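Local atomic coordinates of putative invasin (Yersinia pseudotuberculosis IP 31758, PDB entry 5N40), a protein that probably mediates adhesion of the bacterium to host cells, as an invasin-type adhesin combining Ig-like domains with a C-terminal C-type lectin-like domain. Residues V164-A169 against V186-P191; Q121-T126 against V214-I219; F145-V150 against A169-F174; V158-V163 against N192-Q197. The protein carries 1 engineered substitution. One frame throughout, in Å; residues are numbered along the deposited sequence.

Contact 1. Residues V164-A169 against V186-P191; sequences VQIADA and VSVTDP
A chi1 of 55° sets Thr-189 OG1 between its own backbone N and carbonyl carbon, where it meets Gln-165 CB at 3.2 Å, while Val-164, its CG1 swung opposite the backbone N (chi1 167°), touches Val-188 CG1 with that methyl at 3.5 Å. The two backbones run antiparallel in one sheet of the Ig-like beta sandwich. Gln-165 and Thr-189 are a hydrogen-bonded pair, with Gln-165 N to Thr-189 O at 2.8 Å and Thr-189 N to Gln-165 O at 3.0 Å; a third bond joins Ala-167 N to Ser-187 O. Ile-166 and Val-188, the adjoining non-hydrogen-bonded pair, turn to the opposite face of the sheet, where Ile-166 CG2 rests on Val-186 CB at 3.7 Å. Gln-165 CG, opposite its carbonyl carbon, lies across Pro-191 CD, 3.7 Å away; the bend at chi2 then turns the amide away, and its NE2 bonds to Asn-170 OD1 and Val-163 O. A type I' turn, Ile-166 to Ala-169, leads strand 165-166 back into strand 169-170 as a tight beta hairpin and places Asp-168 beside Thr-189. One water accepts from Asp-168 N, donates to Ser-187 O at 2.9 Å and also bonds Thr-189 OG1; a second links Asp-168 OD1 to the same hydroxyl. Strand 183-189 pairs with strand 165-166 on one edge and strand 123-131 on the other, while Val-188 packs on Leu-200 and Phe-216 of the facing sheet.

Contact 2. Residues Q121-T126 against V214-I219; sequences QAISLT and VTFNVI
Ile-123 and Phe-216 meet in the core of a beta sandwich, the bacterial immunoglobulin-like domain, each coming from a different one of its two sheets. The strand segments 123-126 and 214-217 run nearly antiparallel, 174° between their directions, with axes 9.5 Å apart at closest approach. No hydrogen bond joins them, and the contact is made mostly by side chains that meet between the sheets. Ile-123 points at the facing strand in an extended form (chi2 170°), which puts CD1 at the end of the side chain nearest that strand. The isoleucine and the phenylalanine meet at an oblique angle: CD1 makes an off-centre CH-pi contact with the Phe-216 ring, 4.1 Å from the centroid and 29° off the ring normal, and its nearest ring atom is CZ at 3.7 Å. CG1 follows closely behind, 3.9 Å from Phe-216 CZ. The same CD1 also reaches Val-214 CB at 3.8 Å, so one methyl touches both the valine and the phenylalanine, two residues apart on the same strand. Phe-216 does not aim its CB straight across; it is the far end of the ring that comes near segment 121-126. Leu-125 and Val-214 both pack on Leu-200, and the Phe-216 side chain also touches Asp-190, just past the end of strand 183-189. At the edge of that ring, near its plane, the carbonyl of Gln-121 brings its O to 3.4 Å from Phe-216 CE2.

Contact 3. Residues F145-V150 against A169-F174; sequences FEQVAV and ANYDAF
A short 3-10 segment, residues 171-173, bridges the edge of the Ig-like sandwich, and the aromatic residues Tyr-171 and Phe-174 at its start and just beyond its end hold it against strand 142-151. Phe-145 and Phe-174 form a T-shaped (edge-to-face) pair: the Phe-145 edge carrying CD2 and CE2 points at one face of the Phe-174 ring, with centroids 5.2 Å apart and planes at 68°. CD2 of Phe-145 comes to 3.6 Å from CD1 of Phe-174, and CE2 comes equally near CE1. Phe-174 reaches this place because its CG stands opposite the backbone N (chi1 179°). Tyr-171 CG stands between its backbone N and carbonyl carbon (chi1 65°), and the ring slants over residues 145-147. Gln-147 CB sits over its face, 4.0 Å from the centroid, in a CH-pi contact, and Gln-147 N lies over the same face, 3.4 Å from Tyr-171 CE1. The carbonyl O of Phe-145 approaches the ring differently, at the edge and in its plane, 3.5 Å from Tyr-171 CD1. Water supplies the polar links that direct bonds do not. One molecule accepts from Phe-145 N at 2.9 Å and lies close to both Tyr-171 O and Phe-174 O, while another donates to Gln-147 O and sits unusually close to the Tyr-171 hydroxyl. Phe-145 and Phe-174 both also pack on Ile-166. On the outer side, Glu-146 makes a salt bridge with Arg-201. Such a crossing, in which the chain leaves an edge strand of one sheet and passes to the other, is a feature of the immunoglobulin-like beta sandwich.

Contact 4. Residues V158-V163 against N192-Q197; sequences VSSSGV and NGIGVQ
Ile-194 and Ser-161 join two loops at one end of the Ig-like sandwich, one leading from strand 142-151 to strand 165-166 and the other connecting strands 183-189 and 197-204. Followed outward, the Ile-194 side chain starts with CB 4.2 Å from Ser-161 OG. With chi1 at 65°, CG1 lies between the backbone N and the carbonyl carbon and turns to the opposite loop, where it meets Ser-161 OG at 3.6 Å and Ser-161 CB at a similar distance. CD1, at the tip, reaches Val-158 CG1 at 3.9 Å and touches Ser-160 OG as well. The isoleucine therefore runs past three residues of the 158-163 loop.

Its backbone is held at the same point: Ile-194 N donates to Ser-161 OG at 3.1 Å, with an N-H...O angle of 146°. Ser-161 OG, opposite its own backbone N (chi1 -165°), is directed at the other loop; it also lies 3.4 Å from Gly-193 CA and close to Val-196 CG2. Val-196 adds a second apolar touch through CG1, against Val-158 CG1. Beyond Ser-161 the loops draw together, with Asn-192 CB resting on Gly-162 CA, which bears no side chain, and a weak bond from Gly-162 N to Asn-192 O. Ile-194 also packs on Met-229, and Gly-195 is backbone-bonded to Trp-230, which ties this loop to residues further along the chain. Two waters close the far end: one links Asn-192 N to Val-163 O, and the other accepts from Asn-192 ND2 at 2.6 Å and donates to Val-163 O.

Overall arrangement
All four contacts fall within the central Ig-like domain, with centres about 9 to 14 Å apart. Contact 2 spans it: the segments of the other three lie between 121-126 and 214-219 in the chain. Contact 1 is enclosed in turn by contact 4, whereas contact 3 alternates along the chain with both. Contacts 1 and 2 meet where strands 183-189 and 123-131 pair in one sheet, and contacts 1 and 3 share Ala-169 and the core around Ile-166. Contact 4 joins contact 3 through the backbone bond between Val-158 and Val-150. Pairing within a sheet, packing between sheets, an edge crossing and loop closure thus combine in one compact module of an elongated adhesin.

Contact 1. Residues V164-A169 against V186-P191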
loop_
_atom_site.group_PDB
_atom_site.type_symbol
_atom_site.label_atom_id
_atom_site.label_comp_id
_atom_site.label_asym_id
_atom_site.label_seq_id
_atom_site.Cartn_x
_atom_site.Cartn_y
_atom_site.Cartn_z
ATOM N N VAL A 164 6.743 0.804 -2.334
ATOM C CA VAL A 164 5.873 0.971 -1.175
ATOM C C VAL A 164 5.759 -0.350 -0.424
ATOM O O VAL A 164 5.711 -1.433 -1.023
ATOM C CB VAL A 164 4.493 1.495 -1.613
ATOM C CG1 VAL A 164 3.465 1.388 -0.486
ATOM C CG2 VAL A 164 4.601 2.941 -2.062
ATOM N N GLN A 165 5.709 -0.259 0.901
ATOM C CA GLN A 165 5.747 -1.414 1.781
ATOM C C GLN A 165 4.374 -1.647 2.389
ATOM O O GLN A 165 3.688 -0.699 2.787
ATOM C CB GLN A 165 6.776 -1.220 2.905
ATOM C CG GLN A 165 8.195 -0.988 2.427
ATOM C CD GLN A 165 8.813 -2.219 1.793
ATOM O OE1 GLN A 165 9.095 -3.203 2.474
ATOM N NE2 GLN A 165 9.042 -2.162 0.485
ATOM N N ILE A 166 3.983 -2.916 2.462
ATOM C CA ILE A 166 2.799 -3.350 3.184
ATOM C C ILE A 166 3.255 -4.396 4.190
ATOM O O ILE A 166 3.923 -5.368 3.821
ATOM C CB ILE A 166 1.720 -3.899 2.229
ATOM C CG1 ILE A 166 1.300 -2.809 1.227
ATOM C CG2 ILE A 166 0.516 -4.398 3.016
ATOM C CD1 ILE A 166 0.281 -3.244 0.170
ATOM N N ALA A 167 2.936 -4.176 5.463
ATOM C CA ALA A 167 3.392 -5.067 6.532
ATOM C C ALA A 167 4.910 -5.250 6.484
ATOM O O ALA A 167 5.432 -6.353 6.652
ATOM C CB ALA A 167 2.677 -6.418 6.456
ATOM N N ASP A 168 5.624 -4.150 6.237
ATOM C CA ASP A 168 7.092 -4.116 6.259
ATOM C C ASP A 168 7.714 -5.044 5.216
ATOM O O ASP A 168 8.827 -5.538 5.400
ATOM C CB ASP A 168 7.636 -4.444 7.656
ATOM C CG ASP A 168 7.283 -3.382 8.686
ATOM O OD1 ASP A 168 7.302 -2.178 8.345
ATOM O OD2 ASP A 168 6.977 -3.750 9.838
ATOM N N ALA A 169 7.015 -5.271 4.105
ATOM C CA ALA A 169 7.575 -5.971 2.956
ATOM C C ALA A 169 7.036 -5.332 1.685
ATOM O O ALA A 169 6.058 -4.582 1.711
ATOM C CB ALA A 169 7.240 -7.468 2.975
ATOM N N VAL A 186 -4.210 -3.198 6.735
ATOM C CA VAL A 186 -2.770 -3.368 6.615
ATOM C C VAL A 186 -2.086 -2.031 6.875
ATOM O O VAL A 186 -2.692 -0.960 6.779
ATOM C CB VAL A 186 -2.362 -3.918 5.231
ATOM C CG1 VAL A 186 -3.034 -5.264 4.980
ATOM C CG2 VAL A 186 -2.711 -2.932 4.123
ATOM N N SER A 187 -0.799 -2.118 7.199
ATOM C CA SER A 187 0.034 -0.960 7.488
ATOM C C SER A 187 0.914 -0.661 6.281
ATOM O O SER A 187 1.692 -1.520 5.845
ATOM C CB SER A 187 0.885 -1.216 8.729
ATOM O OG SER A 187 1.636 -0.068 9.061
ATOM N N VAL A 188 0.793 0.554 5.748
ATOM C CA VAL A 188 1.495 0.973 4.538
ATOM C C VAL A 188 2.571 1.984 4.913
ATOM O O VAL A 188 2.288 2.968 5.604
ATOM C CB VAL A 188 0.532 1.586 3.510
ATOM C CG1 VAL A 188 1.264 1.861 2.200
ATOM C CG2 VAL A 188 -0.661 0.670 3.283
ATOM N N THR A 189 3.789 1.767 4.410
ATOM C CA THR A 189 4.916 2.668 4.633
ATOM C C THR A 189 5.682 2.856 3.329
ATOM O O THR A 189 5.569 2.060 2.396
ATOM C CB THR A 189 5.876 2.143 5.713
ATOM O OG1 THR A 189 6.308 0.822 5.366
ATOM C CG2 THR A 189 5.215 2.133 7.088
ATOM N N ASP A 190 6.498 3.909 3.287
ATOM C CA ASP A 190 7.278 4.254 2.095
ATOM C C ASP A 190 8.678 4.680 2.526
ATOM O O ASP A 190 9.125 5.793 2.241
ATOM C CB ASP A 190 6.574 5.350 1.294
ATOM C CG ASP A 190 7.070 5.458 -0.139
ATOM O OD1 ASP A 190 7.916 4.634 -0.562
ATOM O OD2 ASP A 190 6.628 6.394 -0.847
ATOM N N PRO A 191 9.409 3.793 3.210
ATOM C CA PRO A 191 10.718 4.191 3.766
ATOM C C PRO A 191 11.733 4.628 2.718
ATOM O O PRO A 191 12.646 5.399 3.046
ATOM C CB PRO A 191 11.181 2.930 4.508
ATOM C CG PRO A 191 10.420 1.808 3.890
ATOM C CD PRO A 191 9.093 2.383 3.504
HETATM O O HOH W 1 4.556 -1.371 6.076
HETATM O O HOH W 2 8.445 -0.354 6.451
HETATM O O HOH W 3 4.357 -1.198 8.831
#

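Contact 2. Residues Q121-T126 against V214-I219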
loop_
_atom_site.group_PDB
_atom_site.type_symbol
_atom_site.label_atom_id
_atom_site.label_comp_id
_atom_site.label_asym_id
_atom_site.label_seq_id
_atom_site.Cartn_x
_atom_site.Cartn_y
_atom_site.Cartn_z
ATOM N N GLN A 121 6.045 7.592 8.806
ATOM C CA GLN A 121 4.738 7.262 9.346
ATOM C C GLN A 121 4.131 6.114 8.540
ATOM O O GLN A 121 4.604 5.769 7.457
ATOM C CB GLN A 121 3.816 8.481 9.311
ATOM C CG GLN A 121 4.259 9.639 10.183
ATOM C CD GLN A 121 3.287 10.796 10.120
ATOM O OE1 GLN A 121 3.137 11.446 9.084
ATOM N NE2 GLN A 121 2.608 11.057 11.231
ATOM N N ALA A 122 3.075 5.522 9.088
ATOM C CA ALA A 122 2.355 4.431 8.442
ATOM C C ALA A 122 0.906 4.831 8.224
ATOM O O ALA A 122 0.258 5.360 9.134
ATOM C CB ALA A 122 2.421 3.148 9.276
ATOM N N ILE A 123 0.408 4.571 7.023
ATOM C CA ILE A 123 -0.999 4.766 6.697
ATOM C C ILE A 123 -1.737 3.455 6.939
ATOM O O ILE A 123 -1.274 2.380 6.529
ATOM C CB ILE A 123 -1.168 5.241 5.243
ATOM C CG1 ILE A 123 -0.692 6.683 5.103
ATOM C CG2 ILE A 123 -2.635 5.145 4.793
ATOM C CD1 ILE A 123 -0.584 7.167 3.660
ATOM N N SER A 124 -2.882 3.542 7.607
ATOM C CA SER A 124 -3.733 2.383 7.840
ATOM C C SER A 124 -4.716 2.266 6.682
ATOM O O SER A 124 -5.529 3.166 6.461
ATOM C CB SER A 124 -4.475 2.513 9.168
ATOM O OG SER A 124 -5.204 1.330 9.458
ATOM N N LEU A 125 -4.629 1.167 5.943
ATOM C CA LEU A 125 -5.436 0.940 4.752
ATOM C C LEU A 125 -6.359 -0.235 5.025
ATOM O O LEU A 125 -5.889 -1.322 5.381
ATOM C CB LEU A 125 -4.543 0.665 3.536
ATOM C CG LEU A 125 -5.174 0.546 2.143
ATOM C CD1 LEU A 125 -4.111 0.791 1.089
ATOM C CD2 LEU A 125 -5.833 -0.806 1.916
ATOM N N THR A 126 -7.666 -0.014 4.872
ATOM C CA THR A 126 -8.673 -1.044 5.096
ATOM C C THR A 126 -9.429 -1.343 3.806
ATOM O O THR A 126 -9.964 -0.432 3.166
ATOM C CB THR A 126 -9.662 -0.616 6.185
ATOM O OG1 THR A 126 -8.961 -0.400 7.416
ATOM C CG2 THR A 126 -10.735 -1.673 6.389
ATOM N N VAL A 214 -2.050 6.758 -1.804
ATOM C CA VAL A 214 -1.289 7.042 -0.598
ATOM C C VAL A 214 -0.111 7.930 -0.974
ATOM O O VAL A 214 0.552 7.714 -1.995
ATOM C CB VAL A 214 -0.816 5.750 0.103
ATOM C CG1 VAL A 214 -2.027 4.964 0.623
ATOM C CG2 VAL A 214 0.033 4.899 -0.840
ATOM N N THR A 215 0.136 8.945 -0.152
ATOM C CA THR A 215 1.201 9.904 -0.393
ATOM C C THR A 215 2.075 9.956 0.848
ATOM O O THR A 215 1.561 10.069 1.962
ATOM C CB THR A 215 0.626 11.286 -0.714
ATOM O OG1 THR A 215 -0.178 11.197 -1.896
ATOM C CG2 THR A 215 1.733 12.319 -0.926
ATOM N N PHE A 216 3.387 9.854 0.655
ATOM C CA PHE A 216 4.348 9.945 1.748
ATOM C C PHE A 216 5.299 11.091 1.447
ATOM O O PHE A 216 6.057 11.041 0.471
ATOM C CB PHE A 216 5.101 8.626 1.944
ATOM C CG PHE A 216 4.234 7.501 2.449
ATOM C CD1 PHE A 216 3.500 6.702 1.570
ATOM C CD2 PHE A 216 4.134 7.245 3.802
ATOM C CE1 PHE A 216 2.712 5.660 2.048
ATOM C CE2 PHE A 216 3.342 6.225 4.279
ATOM C CZ PHE A 216 2.630 5.422 3.398
ATOM N N ASN A 217 5.249 12.119 2.289
ATOM C CA ASN A 217 6.037 13.322 2.075
ATOM C C ASN A 217 7.514 13.072 2.320
ATOM O O ASN A 217 7.894 12.388 3.272
ATOM C CB ASN A 217 5.570 14.426 3.015
ATOM C CG ASN A 217 4.136 14.809 2.798
ATOM O OD1 ASN A 217 3.674 14.915 1.662
ATOM N ND2 ASN A 217 3.417 15.051 3.896
ATOM N N VAL A 218 8.344 13.663 1.467
ATOM C CA VAL A 218 9.795 13.653 1.627
ATOM C C VAL A 218 10.220 14.942 2.325
ATOM O O VAL A 218 9.657 16.016 2.075
ATOM C CB VAL A 218 10.486 13.492 0.258
ATOM C CG1 VAL A 218 10.353 14.767 -0.579
ATOM C CG2 VAL A 218 11.939 13.086 0.445
ATOM N N ILE A 219 11.227 14.851 3.199
ATOM C CA ILE A 219 11.545 16.004 4.036
ATOM C C ILE A 219 12.158 17.125 3.203
ATOM O O ILE A 219 12.041 18.305 3.558
ATOM C CB ILE A 219 12.455 15.567 5.199
ATOM C CG1 ILE A 219 12.580 16.673 6.260
ATOM C CG2 ILE A 219 13.835 15.158 4.691
ATOM C CD1 ILE A 219 11.282 16.970 7.017
#

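Contact 3. Residues F145-V150 against A169-F174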
loop_
_atom_site.group_PDB
_atom_site.type_symbol
_atom_site.label_atom_id
_atom_site.label_comp_id
_atom_site.label_asym_id
_atom_site.label_seq_id
_atom_site.Cartn_x
_atom_site.Cartn_y
_atom_site.Cartn_z
ATOM N N PHE A 145 -2.303 -6.732 -3.475
ATOM C CA PHE A 145 -2.114 -5.312 -3.733
ATOM C C PHE A 145 -1.120 -5.109 -4.867
ATOM O O PHE A 145 -0.136 -5.843 -4.993
ATOM C CB PHE A 145 -1.615 -4.566 -2.486
ATOM C CG PHE A 145 -2.595 -4.565 -1.358
ATOM C CD1 PHE A 145 -3.620 -3.632 -1.317
ATOM C CD2 PHE A 145 -2.509 -5.502 -0.349
ATOM C CE1 PHE A 145 -4.529 -3.629 -0.287
ATOM C CE2 PHE A 145 -3.420 -5.498 0.691
ATOM C CZ PHE A 145 -4.437 -4.561 0.713
ATOM N N GLU A 146 -1.369 -4.072 -5.662
ATOM C CA GLU A 146 -0.529 -3.749 -6.808
ATOM C C GLU A 146 -0.388 -2.241 -6.942
ATOM O O GLU A 146 -1.387 -1.517 -6.928
ATOM C CB GLU A 146 -1.124 -4.335 -8.095
ATOM C CG GLU A 146 -0.215 -4.215 -9.300
ATOM C CD GLU A 146 -0.771 -4.909 -10.527
ATOM O OE1 GLU A 146 -1.986 -5.195 -10.557
ATOM O OE2 GLU A 146 0.012 -5.162 -11.462
ATOM N N GLN A 147 0.852 -1.769 -7.068
ATOM C CA GLN A 147 1.092 -0.379 -7.433
ATOM C C GLN A 147 0.742 -0.183 -8.902
ATOM O O GLN A 147 1.283 -0.879 -9.763
ATOM C CB GLN A 147 2.552 -0.009 -7.160
ATOM C CG GLN A 147 2.952 1.388 -7.628
ATOM C CD GLN A 147 3.442 1.428 -9.068
ATOM O OE1 GLN A 147 2.756 1.936 -9.959
ATOM N NE2 GLN A 147 4.649 0.918 -9.295
ATOM N N VAL A 148 -0.173 0.745 -9.191
ATOM C CA VAL A 148 -0.631 0.982 -10.557
ATOM C C VAL A 148 -0.363 2.398 -11.046
ATOM O O VAL A 148 -0.590 2.674 -12.229
ATOM C CB VAL A 148 -2.132 0.640 -10.722
ATOM C CG1 VAL A 148 -2.386 -0.842 -10.467
ATOM C CG2 VAL A 148 -2.995 1.504 -9.807
ATOM N N ALA A 149 0.125 3.308 -10.197
ATOM C CA ALA A 149 0.533 4.634 -10.649
ATOM C C ALA A 149 1.423 5.264 -9.585
ATOM O O ALA A 149 1.275 4.980 -8.396
ATOM C CB ALA A 149 -0.661 5.555 -10.935
ATOM N N VAL A 150 2.352 6.112 -10.035
ATOM C CA VAL A 150 3.255 6.860 -9.151
ATOM C C VAL A 150 3.527 8.206 -9.799
ATOM O O VAL A 150 4.103 8.264 -10.892
ATOM C CB VAL A 150 4.584 6.122 -8.895
ATOM C CG1 VAL A 150 5.445 6.907 -7.891
ATOM C CG2 VAL A 150 4.354 4.710 -8.391
ATOM N N ALA A 169 7.015 -5.271 4.105
ATOM C CA ALA A 169 7.575 -5.971 2.956
ATOM C C ALA A 169 7.036 -5.332 1.685
ATOM O O ALA A 169 6.058 -4.582 1.711
ATOM C CB ALA A 169 7.240 -7.468 2.975
ATOM N N ASN A 170 7.678 -5.640 0.559
ATOM C CA ASN A 170 7.220 -5.098 -0.715
ATOM C C ASN A 170 5.750 -5.442 -0.918
ATOM O O ASN A 170 5.290 -6.512 -0.519
ATOM C CB ASN A 170 8.046 -5.647 -1.881
ATOM C CG ASN A 170 9.505 -5.250 -1.815
ATOM O OD1 ASN A 170 9.858 -4.219 -1.240
ATOM N ND2 ASN A 170 10.361 -6.057 -2.424
ATOM N N TYR A 171 5.012 -4.521 -1.544
ATOM C CA TYR A 171 3.569 -4.708 -1.695
ATOM C C TYR A 171 3.243 -6.006 -2.432
ATOM O O TYR A 171 2.245 -6.665 -2.120
ATOM C CB TYR A 171 2.949 -3.509 -2.423
ATOM C CG TYR A 171 3.429 -3.356 -3.844
ATOM C CD1 TYR A 171 2.852 -4.085 -4.882
ATOM C CD2 TYR A 171 4.472 -2.497 -4.157
ATOM C CE1 TYR A 171 3.300 -3.962 -6.172
ATOM C CE2 TYR A 171 4.921 -2.362 -5.454
ATOM C CZ TYR A 171 4.336 -3.102 -6.456
ATOM O OH TYR A 171 4.802 -2.972 -7.746
ATOM N N ASP A 172 4.069 -6.395 -3.406
ATOM C CA ASP A 172 3.768 -7.572 -4.218
ATOM C C ASP A 172 4.035 -8.883 -3.493
ATOM O O ASP A 172 3.721 -9.947 -4.041
ATOM C CB ASP A 172 4.547 -7.543 -5.542
ATOM C CG ASP A 172 6.051 -7.343 -5.367
ATOM O OD1 ASP A 172 6.583 -7.480 -4.238
ATOM O OD2 ASP A 172 6.698 -7.046 -6.398
ATOM N N ALA A 173 4.574 -8.838 -2.278
ATOM C CA ALA A 173 4.722 -10.031 -1.459
ATOM C C ALA A 173 3.524 -10.276 -0.556
ATOM O O ALA A 173 3.440 -11.347 0.059
ATOM C CB ALA A 173 5.992 -9.932 -0.603
ATOM N N PHE A 174 2.596 -9.322 -0.458
ATOM C CA PHE A 174 1.503 -9.460 0.490
ATOM C C PHE A 174 0.500 -10.519 0.034
ATOM O O PHE A 174 0.110 -10.575 -1.133
ATOM C CB PHE A 174 0.775 -8.128 0.696
ATOM C CG PHE A 174 -0.384 -8.237 1.647
ATOM C CD1 PHE A 174 -1.634 -8.642 1.198
ATOM C CD2 PHE A 174 -0.208 -7.994 2.993
ATOM C CE1 PHE A 174 -2.685 -8.778 2.076
ATOM C CE2 PHE A 174 -1.262 -8.131 3.877
ATOM C CZ PHE A 174 -2.501 -8.522 3.416
HETATM O O HOH W 4 0.068 -8.322 -2.978
HETATM O O HOH W 5 3.422 -2.753 -9.877
#

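Contact 4. Residues V158-V163 against N192-Q197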
loop_
_atom_site.group_PDB
_atom_site.type_symbol
_atom_site.label_atom_id
_atom_site.label_comp_id
_atom_site.label_asym_id
_atom_site.label_seq_id
_atom_site.Cartn_x
_atom_site.Cartn_y
_atom_site.Cartn_z
ATOM N N VAL A 158 6.666 9.128 -11.973
ATOM C CA VAL A 158 7.942 8.896 -11.308
ATOM C C VAL A 158 8.221 7.399 -11.313
ATOM O O VAL A 158 7.385 6.600 -10.867
ATOM C CB VAL A 158 7.942 9.453 -9.875
ATOM C CG1 VAL A 158 9.264 9.148 -9.176
ATOM C CG2 VAL A 158 7.675 10.951 -9.899
ATOM N N SER A 159 9.387 7.025 -11.833
ATOM C CA SER A 159 9.812 5.634 -11.873
ATOM C C SER A 159 11.022 5.352 -10.994
ATOM O O SER A 159 11.518 4.221 -10.994
ATOM C CB SER A 159 10.119 5.229 -13.322
ATOM O OG SER A 159 11.259 5.909 -13.816
ATOM N N SER A 160 11.502 6.336 -10.231
ATOM C CA SER A 160 12.734 6.193 -9.462
ATOM C C SER A 160 12.515 6.263 -7.954
ATOM O O SER A 160 13.489 6.392 -7.203
ATOM C CB SER A 160 13.746 7.256 -9.894
ATOM O OG SER A 160 13.183 8.550 -9.844
ATOM N N SER A 161 11.275 6.172 -7.489
ATOM C CA SER A 161 10.990 6.113 -6.068
ATOM C C SER A 161 11.048 4.665 -5.577
ATOM O O SER A 161 10.974 3.712 -6.357
ATOM C CB SER A 161 9.619 6.715 -5.771
ATOM O OG SER A 161 9.485 6.981 -4.387
ATOM N N GLY A 162 11.170 4.516 -4.264
ATOM C CA GLY A 162 11.248 3.200 -3.663
ATOM C C GLY A 162 9.934 2.443 -3.746
ATOM O O GLY A 162 8.876 2.988 -4.063
ATOM N N VAL A 163 10.012 1.148 -3.446
ATOM C CA VAL A 163 8.834 0.282 -3.470
ATOM C C VAL A 163 8.036 0.494 -2.188
ATOM O O VAL A 163 8.578 0.384 -1.081
ATOM C CB VAL A 163 9.246 -1.192 -3.634
ATOM C CG1 VAL A 163 8.022 -2.114 -3.680
ATOM C CG2 VAL A 163 10.089 -1.373 -4.879
ATOM N N ASN A 192 11.608 4.171 1.473
ATOM C CA ASN A 192 12.511 4.562 0.399
ATOM C C ASN A 192 11.840 5.499 -0.600
ATOM O O ASN A 192 12.293 5.613 -1.743
ATOM C CB ASN A 192 13.050 3.318 -0.306
ATOM C CG ASN A 192 13.813 2.407 0.639
ATOM O OD1 ASN A 192 14.834 2.801 1.198
ATOM N ND2 ASN A 192 13.314 1.192 0.830
ATOM N N GLY A 193 10.775 6.183 -0.188
ATOM C CA GLY A 193 10.099 7.098 -1.083
ATOM C C GLY A 193 10.878 8.381 -1.306
ATOM O O GLY A 193 11.729 8.776 -0.509
ATOM N N ILE A 194 10.587 9.044 -2.428
ATOM C CA ILE A 194 11.198 10.333 -2.724
ATOM C C ILE A 194 10.158 11.456 -2.791
ATOM O O ILE A 194 10.453 12.539 -3.277
ATOM C CB ILE A 194 12.050 10.266 -4.009
ATOM C CG1 ILE A 194 11.200 9.990 -5.257
ATOM C CG2 ILE A 194 13.133 9.197 -3.842
ATOM C CD1 ILE A 194 11.996 10.056 -6.558
ATOM N N GLY A 195 8.946 11.214 -2.284
ATOM C CA GLY A 195 7.917 12.239 -2.228
ATOM C C GLY A 195 6.854 12.088 -3.296
ATOM O O GLY A 195 6.594 13.018 -4.069
ATOM N N VAL A 196 6.218 10.921 -3.339
ATOM C CA VAL A 196 5.316 10.589 -4.431
ATOM C C VAL A 196 3.961 10.142 -3.892
ATOM O O VAL A 196 3.821 9.692 -2.751
ATOM C CB VAL A 196 5.912 9.501 -5.358
ATOM C CG1 VAL A 196 7.162 10.023 -6.038
ATOM C CG2 VAL A 196 6.238 8.235 -4.586
ATOM N N GLN A 197 2.958 10.276 -4.759
ATOM C CA GLN A 197 1.623 9.740 -4.546
ATOM C C GLN A 197 1.533 8.420 -5.299
ATOM O O GLN A 197 1.702 8.391 -6.522
ATOM C CB GLN A 197 0.563 10.721 -5.045
ATOM C CG GLN A 197 -0.866 10.225 -4.973
ATOM C CD GLN A 197 -1.798 11.021 -5.864
ATOM O OE1 GLN A 197 -2.097 10.619 -6.997
ATOM N NE2 GLN A 197 -2.280 12.138 -5.356
HETATM O O HOH W 6 9.759 2.654 0.048
HETATM O O HOH W 7 11.550 -0.299 -0.339
#